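Local coordinates for EAL domain protein (Vibrio cholerae serotype O1, PDB 6IJ2) that hydrolyses the cyclic dinucleotides c-di-GMP and cGAMP as a metal-dependent phosphodiesterase of the EAL family, at residues V34-K39 / P252-A257; F42-L47 / L88-S93; C75-I80 / L112-R117; L184-H189 / H220-W225. The protein carries 1 engineered substitution. All coordinates share one frame; numbering follows the deposited sequence.

Interaction 1: residues V34-K39 / P252-A257; sequences VNCRTK and PEFSEA
The C-terminal tail of this EAL domain folds back on the barrel here, where the ring of F254, on the short, weakly bonded helix 252-255, is set against the end of strand 27-35 and the turn that follows it. V34, C36 and K39 each touch the far end of that ring. The CG1 methyl of V34, which stands anti to the backbone N (chi1 178°), comes from the direction opposite to the phenyl and reaches F254 CZ at 3.4 Å, approaching the ring obliquely. C36 adds two contacts: its CA lies at the ring edge near the plane, 4.0 Å from F254 CE2, and its sulfur makes an oblique sulfur-aromatic contact, with SG 5.2 Å from the ring centroid. The CA of K39 is also at the edge, and its CG is 4.0 Å from F254 CZ. The turn that presents them is an Asx motif, in which N35 OD1 accepts from both backbone N atoms of R37 and T38; the R37 donor lies in the carbonyl plane, whereas that of T38 stands 47° out of it. Elsewhere on the phenyl, F239 of strand 233-244 packs edge-to-face, and F223 of helix 220-229 is a further neighbour, placing F254 in an apolar pocket between strands and helix. Beyond the ring the lysine runs out extended alongside S255, which is poorly ordered like the last residues, so its bond there is less certain than the packing on F254. The ammonium ends in the plane of the backbone carbonyl, K39 NZ donating to S255 O at 2.7 Å.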
# COMPACT_ATOMS: atom_id res chain seq x y z
N VAL A 34 21.65 5.46 -10.80
CA VAL A 34 23.05 5.07 -10.71
C VAL A 34 23.11 3.62 -10.27
O VAL A 34 22.38 3.22 -9.35
CB VAL A 34 23.82 5.96 -9.72
CG1 VAL A 34 25.26 5.52 -9.60
CG2 VAL A 34 23.75 7.41 -10.14
N ASN A 35 23.95 2.82 -10.94
CA ASN A 35 24.32 1.50 -10.42
C ASN A 35 25.48 1.70 -9.46
O ASN A 35 26.60 1.99 -9.89
CB ASN A 35 24.70 0.56 -11.56
CG ASN A 35 24.99 -0.84 -11.07
OD1 ASN A 35 25.75 -1.03 -10.12
ND2 ASN A 35 24.35 -1.81 -11.69
N CYS A 36 25.21 1.55 -8.15
CA CYS A 36 26.20 1.86 -7.12
C CYS A 36 27.31 0.83 -7.03
O CYS A 36 28.34 1.10 -6.40
CB CYS A 36 25.50 1.99 -5.77
SG CYS A 36 24.46 3.46 -5.75
N ARG A 37 27.15 -0.34 -7.64
CA ARG A 37 28.22 -1.32 -7.65
C ARG A 37 29.24 -1.01 -8.75
O ARG A 37 30.44 -0.95 -8.48
CB ARG A 37 27.65 -2.72 -7.84
CG ARG A 37 28.58 -3.81 -7.35
CD ARG A 37 28.10 -5.16 -7.83
NE ARG A 37 28.42 -5.34 -9.23
CZ ARG A 37 27.52 -5.44 -10.20
NH1 ARG A 37 26.23 -5.39 -9.94
NH2 ARG A 37 27.93 -5.60 -11.45
N THR A 38 28.77 -0.79 -9.98
CA THR A 38 29.65 -0.52 -11.11
C THR A 38 30.00 0.95 -11.27
O THR A 38 30.91 1.29 -12.04
CB THR A 38 29.00 -0.99 -12.41
OG1 THR A 38 27.82 -0.21 -12.64
CG2 THR A 38 28.60 -2.45 -12.31
N LYS A 39 29.25 1.83 -10.60
CA LYS A 39 29.38 3.28 -10.67
C LYS A 39 29.01 3.83 -12.03
O LYS A 39 29.29 4.99 -12.34
CB LYS A 39 30.79 3.73 -10.25
CG LYS A 39 31.12 3.30 -8.83
CD LYS A 39 32.52 3.70 -8.41
CE LYS A 39 32.89 3.05 -7.09
NZ LYS A 39 34.32 3.28 -6.72
N PRO A 252 30.79 13.25 -7.79
CA PRO A 252 32.08 12.54 -7.68
C PRO A 252 32.31 11.93 -6.30
O PRO A 252 33.04 10.94 -6.20
CB PRO A 252 33.12 13.63 -7.98
CG PRO A 252 32.35 14.72 -8.68
CD PRO A 252 30.97 14.68 -8.10
N GLU A 253 31.71 12.49 -5.25
CA GLU A 253 31.98 12.03 -3.89
C GLU A 253 31.53 10.59 -3.69
O GLU A 253 32.20 9.81 -3.01
CB GLU A 253 31.31 12.95 -2.88
CG GLU A 253 31.71 12.71 -1.42
CD GLU A 253 30.74 11.81 -0.67
OE1 GLU A 253 31.16 10.72 -0.23
OE2 GLU A 253 29.56 12.19 -0.52
N PHE A 254 30.38 10.22 -4.27
CA PHE A 254 29.89 8.86 -4.13
C PHE A 254 30.84 7.85 -4.77
O PHE A 254 30.94 6.71 -4.31
CB PHE A 254 28.49 8.74 -4.74
CG PHE A 254 28.38 7.72 -5.83
CD1 PHE A 254 28.64 8.07 -7.15
CD2 PHE A 254 28.03 6.41 -5.54
CE1 PHE A 254 28.55 7.12 -8.15
CE2 PHE A 254 27.94 5.47 -6.54
CZ PHE A 254 28.21 5.82 -7.85
N SER A 255 31.56 8.27 -5.82
CA SER A 255 32.45 7.35 -6.52
C SER A 255 33.60 6.90 -5.63
O SER A 255 34.03 5.74 -5.69
CB SER A 255 32.99 8.01 -7.79
OG SER A 255 31.95 8.55 -8.57
N GLU A 256 34.11 7.80 -4.78
CA GLU A 256 35.29 7.52 -3.97
C GLU A 256 34.83 7.37 -2.52
O GLU A 256 34.32 6.31 -2.14
CB GLU A 256 36.35 8.60 -4.18
CG GLU A 256 36.48 9.07 -5.62
CD GLU A 256 36.87 7.96 -6.57
OE1 GLU A 256 37.69 7.10 -6.19
OE2 GLU A 256 36.34 7.94 -7.71
N ALA A 257 35.00 8.39 -1.68
CA ALA A 257 34.60 8.35 -0.27
C ALA A 257 35.21 7.18 0.48
O ALA A 257 34.69 6.74 1.50
CB ALA A 257 33.08 8.32 -0.15

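Interaction 2: residues F42-L47 / L88-S93; sequences FGYEAL and LTSKLS. With CA (calcium ion), chain J; nucleotides of chain B.
Strands 41-49 and 91-96 run parallel here, with short-segment axes 4.7 Å apart at closest approach and N-to-C directions 26° apart; G43 pairs with K91, Y44 with L92 and E45 with S93. K91 N donates to F42 O, Y44 N to K91 O, S93 N to Y44 O and A46 N to S93 O. The first of these is the longest, at 3.2 Å between K91 N and F42 O. A classic beta bulge sets F42 and G43 together opposite I33 of strand 27-35 at the start of the paired region. Above it, the methylenes of K91 cross one face of the F42 ring: CG sits 4.2 Å from the centroid, displaced toward the rim, as a CH-pi contact. The lysine bends at chi2 (-92°) and again at its last torsion, which carries NZ to 3.7 Å from F42 CE1. Y44 and L92 lie on the face of the sheet away from E45. L88 CD1 meets Y44 CD1 at 3.4 Å, obliquely to the ring; Y44 also touches L247 and its OH bonds to P248 O, while L92 packs on helix 68-85 and brings CD1 to A46 CB. E45 takes the opposite side, fully extended into the barrel mouth. Its OE2 binds a calcium ion at 2.4 Å, while OE1 accepts from Q235 NE2 and perhaps also from a metal-bound water. S93 OG bonds to E128, which with N95 and D158 completes the protein ligands of this ion beside the bound dinucleotide, the metal centre of an EAL phosphodiesterase at the C-terminal ends of its barrel strands.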
# COMPACT_ATOMS: atom_id res chain seq x y z
N PHE A 42 22.71 3.76 -14.93
CA PHE A 42 21.75 2.78 -15.44
C PHE A 42 20.80 3.43 -16.44
O PHE A 42 20.40 2.80 -17.43
CB PHE A 42 20.96 2.19 -14.24
CG PHE A 42 19.71 1.45 -14.64
CD1 PHE A 42 19.78 0.10 -14.97
CD2 PHE A 42 18.48 2.10 -14.71
CE1 PHE A 42 18.64 -0.59 -15.35
CE2 PHE A 42 17.34 1.41 -15.09
CZ PHE A 42 17.42 0.07 -15.40
N GLY A 43 20.43 4.67 -16.19
CA GLY A 43 19.50 5.37 -17.07
C GLY A 43 19.10 6.70 -16.44
O GLY A 43 19.71 7.16 -15.48
N TYR A 44 18.06 7.31 -17.03
CA TYR A 44 17.52 8.58 -16.54
C TYR A 44 16.01 8.53 -16.53
O TYR A 44 15.40 8.01 -17.47
CB TYR A 44 17.95 9.77 -17.44
CG TYR A 44 19.42 10.10 -17.39
CD1 TYR A 44 20.33 9.35 -18.13
CD2 TYR A 44 19.88 11.16 -16.63
CE1 TYR A 44 21.67 9.64 -18.09
CE2 TYR A 44 21.23 11.46 -16.59
CZ TYR A 44 22.12 10.70 -17.32
OH TYR A 44 23.46 10.99 -17.29
N GLU A 45 15.40 9.08 -15.48
CA GLU A 45 13.96 9.27 -15.44
C GLU A 45 13.63 10.62 -16.07
O GLU A 45 14.27 11.63 -15.75
CB GLU A 45 13.42 9.19 -14.01
CG GLU A 45 11.93 9.40 -13.97
CD GLU A 45 11.34 9.35 -12.58
OE1 GLU A 45 12.09 9.33 -11.58
OE2 GLU A 45 10.09 9.32 -12.52
N ALA A 46 12.68 10.61 -17.02
CA ALA A 46 12.18 11.84 -17.62
C ALA A 46 11.09 12.45 -16.75
O ALA A 46 10.15 11.75 -16.33
CB ALA A 46 11.64 11.57 -19.03
N LEU A 47 11.18 13.76 -16.50
CA LEU A 47 10.28 14.46 -15.59
C LEU A 47 9.79 15.73 -16.25
O LEU A 47 10.59 16.52 -16.76
CB LEU A 47 10.99 14.81 -14.28
CG LEU A 47 11.48 13.60 -13.48
CD1 LEU A 47 12.53 14.06 -12.51
CD2 LEU A 47 10.31 12.94 -12.75
N LEU A 88 21.51 9.96 -25.19
CA LEU A 88 21.32 8.93 -24.18
C LEU A 88 21.49 7.54 -24.79
O LEU A 88 20.83 7.21 -25.79
CB LEU A 88 19.93 9.07 -23.56
CG LEU A 88 19.62 8.09 -22.44
CD1 LEU A 88 20.67 8.19 -21.35
CD2 LEU A 88 18.23 8.35 -21.88
N THR A 89 22.38 6.73 -24.20
CA THR A 89 22.61 5.37 -24.67
C THR A 89 22.24 4.31 -23.64
O THR A 89 22.34 3.11 -23.95
CB THR A 89 24.06 5.19 -25.13
OG1 THR A 89 24.96 5.48 -24.06
CG2 THR A 89 24.37 6.13 -26.31
N SER A 90 21.79 4.71 -22.46
CA SER A 90 21.28 3.80 -21.45
C SER A 90 19.74 3.90 -21.40
O SER A 90 19.11 4.32 -22.37
CB SER A 90 21.95 4.11 -20.10
OG SER A 90 21.62 5.41 -19.65
N LYS A 91 19.15 3.52 -20.27
CA LYS A 91 17.70 3.41 -20.18
C LYS A 91 17.02 4.78 -20.05
O LYS A 91 17.56 5.70 -19.42
CB LYS A 91 17.30 2.52 -19.01
CG LYS A 91 17.81 1.07 -19.15
CD LYS A 91 16.79 0.18 -19.83
CE LYS A 91 17.34 -1.24 -20.02
NZ LYS A 91 17.70 -1.87 -18.73
N LEU A 92 15.85 4.91 -20.68
CA LEU A 92 14.97 6.05 -20.51
C LEU A 92 13.71 5.59 -19.77
O LEU A 92 13.01 4.69 -20.24
CB LEU A 92 14.61 6.66 -21.87
CG LEU A 92 13.57 7.79 -21.84
CD1 LEU A 92 14.10 8.99 -21.06
CD2 LEU A 92 13.09 8.17 -23.22
N SER A 93 13.44 6.19 -18.61
CA SER A 93 12.32 5.78 -17.77
C SER A 93 11.25 6.86 -17.80
O SER A 93 11.55 8.03 -17.53
CB SER A 93 12.78 5.52 -16.34
OG SER A 93 11.79 4.80 -15.61
CA CA J . 8.58 8.04 -11.16
P G B 2 9.01 16.32 -9.85
OP1 G B 2 9.92 16.20 -10.94
OP2 G B 2 8.62 17.61 -9.40
O5' G B 2 7.70 15.51 -10.15
C5' G B 2 6.51 15.69 -9.38
C4' G B 2 5.50 14.65 -9.75
O4' G B 2 5.21 14.75 -11.16
C3' G B 2 5.93 13.20 -9.51
O3' G B 2 4.89 12.42 -8.94
C2' G B 2 6.19 12.67 -10.91
O2' G B 2 5.99 11.30 -11.10
C1' G B 2 5.18 13.47 -11.72
N9 G B 2 5.60 13.57 -13.11
C8 G B 2 6.74 14.16 -13.58
N7 G B 2 6.88 14.03 -14.87
C5 G B 2 5.78 13.29 -15.26
C6 G B 2 5.40 12.83 -16.54
O6 G B 2 5.97 12.97 -17.61
N1 G B 2 4.21 12.12 -16.49
C2 G B 2 3.49 11.87 -15.35
N2 G B 2 2.37 11.16 -15.51
N3 G B 2 3.83 12.31 -14.16
C4 G B 2 4.98 13.00 -14.18
O HOH W 1 10.42 8.18 -9.76

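Interaction 3: residues C75-I80 / L112-R117; sequences CRVKAI and LEAAKR
This is an apolar helix-to-helix contact in the outer layer of the barrel, where helix 68-85 and helix 109-117 lie side by side. The two short segments run nearly parallel, 13° apart, with their axes 9.5 Å from one another at closest approach. A114 is the small residue between them: its CB points at helix 68-85 and is met by two branched side chains from successive turns. V77 CG2 approaches to 4.0 Å from A114 CB, and I80 CD1 reaches the same methyl at 4.2 Å. The other branch of I80 lies against the main chain of the partner helix instead, with CG2 4.1 Å from A115 CA and next to the carbonyl oxygen of A114. The first torsion of I80 (chi1 -66°) sets CG2 anti to the backbone N, against that main chain, and the extended chi2 (169°) carries CD1 to A114 CB. At the more exposed margin, R117 bends at chi3, its side chain crossing that of V77 at about a right angle, and the guanidinium turns an edge to the valine, R117 NH2 lying 3.7 Å from V77 CG1. The contact between the segments is therefore made by methyl groups, backbone atoms and one edge of a charged group. Toward the barrel, I80 and A115 both rest on I125 of strand 125-129, while A79, one residue before I80, packs on A46 of strand 41-49, so the helix pair spans the sheet from strand 41-49 to strand 125-129, the two strands that flank strand 91-96.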
# COMPACT_ATOMS: atom_id res chain seq x y z
N CYS A 75 4.15 13.59 -23.64
CA CYS A 75 5.25 13.32 -22.70
C CYS A 75 6.19 12.25 -23.24
O CYS A 75 7.41 12.35 -23.08
CB CYS A 75 4.71 12.87 -21.34
SG CYS A 75 4.10 14.16 -20.29
N ARG A 76 5.63 11.21 -23.84
CA ARG A 76 6.45 10.12 -24.34
C ARG A 76 7.33 10.58 -25.50
O ARG A 76 8.52 10.26 -25.53
CB ARG A 76 5.57 8.95 -24.76
CG ARG A 76 4.83 8.34 -23.57
CD ARG A 76 3.93 7.23 -24.02
NE ARG A 76 3.17 6.69 -22.90
CZ ARG A 76 2.64 5.47 -22.89
NH1 ARG A 76 2.80 4.68 -23.94
NH2 ARG A 76 1.96 5.05 -21.83
N VAL A 77 6.76 11.33 -26.44
CA VAL A 77 7.50 11.74 -27.62
C VAL A 77 8.59 12.75 -27.26
O VAL A 77 9.71 12.68 -27.78
CB VAL A 77 6.54 12.30 -28.68
CG1 VAL A 77 7.32 12.87 -29.85
CG2 VAL A 77 5.59 11.21 -29.16
N LYS A 78 8.27 13.71 -26.39
CA LYS A 78 9.27 14.71 -26.00
C LYS A 78 10.42 14.07 -25.25
O LYS A 78 11.59 14.44 -25.45
CB LYS A 78 8.61 15.78 -25.13
CG LYS A 78 7.65 16.69 -25.87
CD LYS A 78 6.94 17.61 -24.88
CE LYS A 78 6.05 18.61 -25.60
NZ LYS A 78 6.83 19.59 -26.41
N ALA A 79 10.12 13.11 -24.36
CA ALA A 79 11.17 12.43 -23.60
C ALA A 79 12.09 11.64 -24.52
O ALA A 79 13.32 11.70 -24.39
CB ALA A 79 10.56 11.50 -22.56
N ILE A 80 11.50 10.90 -25.46
CA ILE A 80 12.31 10.12 -26.40
C ILE A 80 13.12 11.04 -27.31
O ILE A 80 14.30 10.80 -27.57
CB ILE A 80 11.40 9.17 -27.20
CG1 ILE A 80 10.79 8.11 -26.27
CG2 ILE A 80 12.16 8.52 -28.38
CD1 ILE A 80 9.68 7.30 -26.91
N LEU A 112 5.79 3.58 -30.28
CA LEU A 112 6.65 2.77 -31.12
C LEU A 112 7.21 3.58 -32.28
O LEU A 112 8.40 3.47 -32.61
CB LEU A 112 5.89 1.55 -31.65
CG LEU A 112 5.19 0.67 -30.62
CD1 LEU A 112 4.38 -0.41 -31.33
CD2 LEU A 112 6.19 0.06 -29.66
N GLU A 113 6.37 4.41 -32.90
CA GLU A 113 6.82 5.22 -34.03
C GLU A 113 7.82 6.27 -33.58
O GLU A 113 8.79 6.55 -34.30
CB GLU A 113 5.62 5.88 -34.71
CG GLU A 113 4.68 4.88 -35.37
CD GLU A 113 3.48 5.55 -36.04
OE1 GLU A 113 2.92 4.94 -36.97
OE2 GLU A 113 3.11 6.67 -35.63
N ALA A 114 7.62 6.86 -32.40
CA ALA A 114 8.59 7.82 -31.89
C ALA A 114 9.94 7.16 -31.65
O ALA A 114 10.98 7.69 -32.06
CB ALA A 114 8.06 8.46 -30.60
N ALA A 115 9.94 5.99 -31.01
CA ALA A 115 11.19 5.28 -30.77
C ALA A 115 11.93 4.99 -32.08
O ALA A 115 13.14 5.22 -32.18
CB ALA A 115 10.92 3.98 -30.01
N LYS A 116 11.20 4.51 -33.09
CA LYS A 116 11.85 4.16 -34.35
C LYS A 116 12.42 5.40 -35.04
O LYS A 116 13.56 5.38 -35.51
CB LYS A 116 10.87 3.45 -35.29
CG LYS A 116 11.44 3.19 -36.69
CD LYS A 116 12.66 2.26 -36.64
CE LYS A 116 13.90 2.88 -37.30
NZ LYS A 116 13.78 3.11 -38.77
N ARG A 117 11.64 6.48 -35.09
CA ARG A 117 12.12 7.72 -35.70
C ARG A 117 13.45 8.17 -35.10
O ARG A 117 14.35 8.60 -35.82
CB ARG A 117 11.07 8.82 -35.54
CG ARG A 117 11.55 10.20 -35.99
CD ARG A 117 10.41 11.19 -36.11
NE ARG A 117 9.73 11.44 -34.84
CZ ARG A 117 8.80 12.37 -34.66
NH1 ARG A 117 8.43 13.15 -35.68
NH2 ARG A 117 8.23 12.53 -33.47

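Interaction 4: residues L184-H189 / H220-W225; sequences LIRNIH and HAEFAW
E222 OE2 is gripped by two donors from the turn at 185-188, the guanidinium of R186 and the backbone N of N187. R186 NH1 lies 2.9 Å from E222 OE2 and forms a salt bridge, meeting the oxygen on its syn side with that oxygen in the guanidinium plane. N187 N, also 2.9 Å from E222 OE2, comes from the anti side in a nearly straight bond of 171°. Both donors stand 27° out of the carboxylate plane and on the same face of it. The arginine gets there by bending at chi2 and chi3 and folding back toward the helix, while the glutamate reaches out extended beyond CG. Its second oxygen, OE1, is held by the backbone N of E218, just before helix 220-229. The turn itself is type II, closed by I188 N donating to I185 O. Beyond it, H189 has CG between its backbone N and carbonyl carbon (chi1 62°), a torsion that turns the imidazole flat over A221: CB is 3.4 Å from the ring centroid and almost directly over its centre, a CH-pi contact. I188 meets the indole of W225 at about a right angle, CG1 lying over one face of the six-membered ring toward its rim and CD1 3.6 Å from W225 CZ3. M198 of helix 192-207 touches both I188 and W225. With three N-H donors shared between its oxygens, the buried carboxylate of E222 is well compensated, which would probably favour its ionised form and ties the turn to the start of helix 220-229.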
# COMPACT_ATOMS: atom_id res chain seq x y z
N LEU A 184 10.42 5.40 2.76
CA LEU A 184 10.94 4.20 3.41
C LEU A 184 12.45 4.21 3.59
O LEU A 184 12.96 3.49 4.45
CB LEU A 184 10.58 2.94 2.62
CG LEU A 184 9.11 2.52 2.60
CD1 LEU A 184 9.02 1.14 1.93
CD2 LEU A 184 8.50 2.52 4.01
N ILE A 185 13.19 4.97 2.79
CA ILE A 185 14.63 4.97 2.95
C ILE A 185 15.15 6.20 3.68
O ILE A 185 16.33 6.21 4.06
CB ILE A 185 15.34 4.79 1.60
CG1 ILE A 185 15.08 5.99 0.70
CG2 ILE A 185 14.90 3.47 0.95
CD1 ILE A 185 16.22 6.97 0.67
N ARG A 186 14.30 7.20 3.93
CA ARG A 186 14.76 8.42 4.60
C ARG A 186 15.37 8.08 5.96
O ARG A 186 14.68 7.56 6.85
CB ARG A 186 13.61 9.41 4.76
CG ARG A 186 14.00 10.75 5.38
CD ARG A 186 14.98 11.55 4.51
NE ARG A 186 14.45 11.81 3.17
CZ ARG A 186 15.00 11.40 2.03
NH1 ARG A 186 16.15 10.72 2.01
NH2 ARG A 186 14.40 11.68 0.87
N ASN A 187 16.66 8.37 6.10
CA ASN A 187 17.40 8.13 7.34
C ASN A 187 17.36 6.66 7.75
O ASN A 187 17.32 6.33 8.94
CB ASN A 187 16.89 9.03 8.47
CG ASN A 187 17.17 10.50 8.21
OD1 ASN A 187 18.24 10.86 7.73
ND2 ASN A 187 16.19 11.35 8.52
N ILE A 188 17.41 5.77 6.75
CA ILE A 188 17.24 4.36 7.06
C ILE A 188 18.40 3.84 7.90
O ILE A 188 18.22 2.92 8.71
CB ILE A 188 17.04 3.54 5.77
CG1 ILE A 188 16.65 2.10 6.12
CG2 ILE A 188 18.30 3.61 4.87
CD1 ILE A 188 16.08 1.34 4.94
N HIS A 189 19.58 4.45 7.77
CA HIS A 189 20.72 4.09 8.62
C HIS A 189 20.46 4.35 10.09
O HIS A 189 21.19 3.82 10.95
CB HIS A 189 21.96 4.87 8.19
CG HIS A 189 21.81 6.36 8.32
ND1 HIS A 189 20.94 7.09 7.54
CD2 HIS A 189 22.41 7.24 9.15
CE1 HIS A 189 21.02 8.36 7.88
NE2 HIS A 189 21.90 8.48 8.85
N HIS A 220 25.00 10.43 2.08
CA HIS A 220 25.91 9.30 1.98
C HIS A 220 25.53 8.18 2.94
O HIS A 220 25.67 7.00 2.62
CB HIS A 220 27.35 9.75 2.25
CG HIS A 220 28.33 8.62 2.26
ND1 HIS A 220 28.68 7.94 3.41
CD2 HIS A 220 29.00 8.01 1.25
CE1 HIS A 220 29.54 6.99 3.11
NE2 HIS A 220 29.75 7.01 1.81
N ALA A 221 25.06 8.53 4.14
CA ALA A 221 24.74 7.50 5.13
C ALA A 221 23.61 6.60 4.64
O ALA A 221 23.64 5.39 4.87
CB ALA A 221 24.37 8.15 6.46
N GLU A 222 22.60 7.19 4.00
CA GLU A 222 21.54 6.40 3.39
C GLU A 222 22.10 5.50 2.30
O GLU A 222 21.82 4.29 2.26
CB GLU A 222 20.45 7.32 2.81
CG GLU A 222 19.59 8.01 3.86
CD GLU A 222 18.79 9.16 3.27
OE1 GLU A 222 18.99 9.45 2.07
OE2 GLU A 222 17.99 9.79 3.99
N PHE A 223 22.88 6.08 1.39
CA PHE A 223 23.47 5.31 0.28
C PHE A 223 24.27 4.13 0.81
O PHE A 223 24.13 3.00 0.31
CB PHE A 223 24.35 6.23 -0.57
CG PHE A 223 25.56 5.54 -1.17
CD1 PHE A 223 25.46 4.84 -2.36
CD2 PHE A 223 26.80 5.62 -0.55
CE1 PHE A 223 26.58 4.23 -2.92
CE2 PHE A 223 27.91 5.01 -1.10
CZ PHE A 223 27.80 4.31 -2.28
N ALA A 224 25.09 4.36 1.84
CA ALA A 224 26.00 3.31 2.29
C ALA A 224 25.23 2.18 2.96
O ALA A 224 25.59 1.00 2.80
CB ALA A 224 27.05 3.89 3.24
N TRP A 225 24.19 2.51 3.71
CA TRP A 225 23.36 1.47 4.31
C TRP A 225 22.69 0.65 3.22
O TRP A 225 22.70 -0.59 3.26
CB TRP A 225 22.33 2.09 5.28
CG TRP A 225 21.72 1.04 6.11
CD1 TRP A 225 22.11 0.65 7.37
CD2 TRP A 225 20.64 0.18 5.74
NE1 TRP A 225 21.35 -0.40 7.78
CE2 TRP A 225 20.43 -0.70 6.82
CE3 TRP A 225 19.82 0.07 4.61
CZ2 TRP A 225 19.44 -1.68 6.80
CZ3 TRP A 225 18.83 -0.91 4.59
CH2 TRP A 225 18.65 -1.77 5.68

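Overall arrangement
All four contacts belong to one EAL barrel. Interactions 1 and 2 adjoin in sequence and lie on neighbouring strands, 27-35 and 41-49, with centres about 17 Å apart. Interaction 3 covers the sheet beside interaction 2, their centres about 13 Å apart, A46 and L92 packing on helix 68-85; along the chain their segments alternate through helix 68-85, strand 91-96 and helix 109-117. Interaction 4 follows later, about 35 Å from interaction 3 between centres, on the opposite side of the chain's centre. F223 connects it to interaction 1, which encloses the other three. Interaction 2 thus lies at the metal site, while interactions 1, 3 and 4 join helices, loops and the C-terminal tail round the barrel.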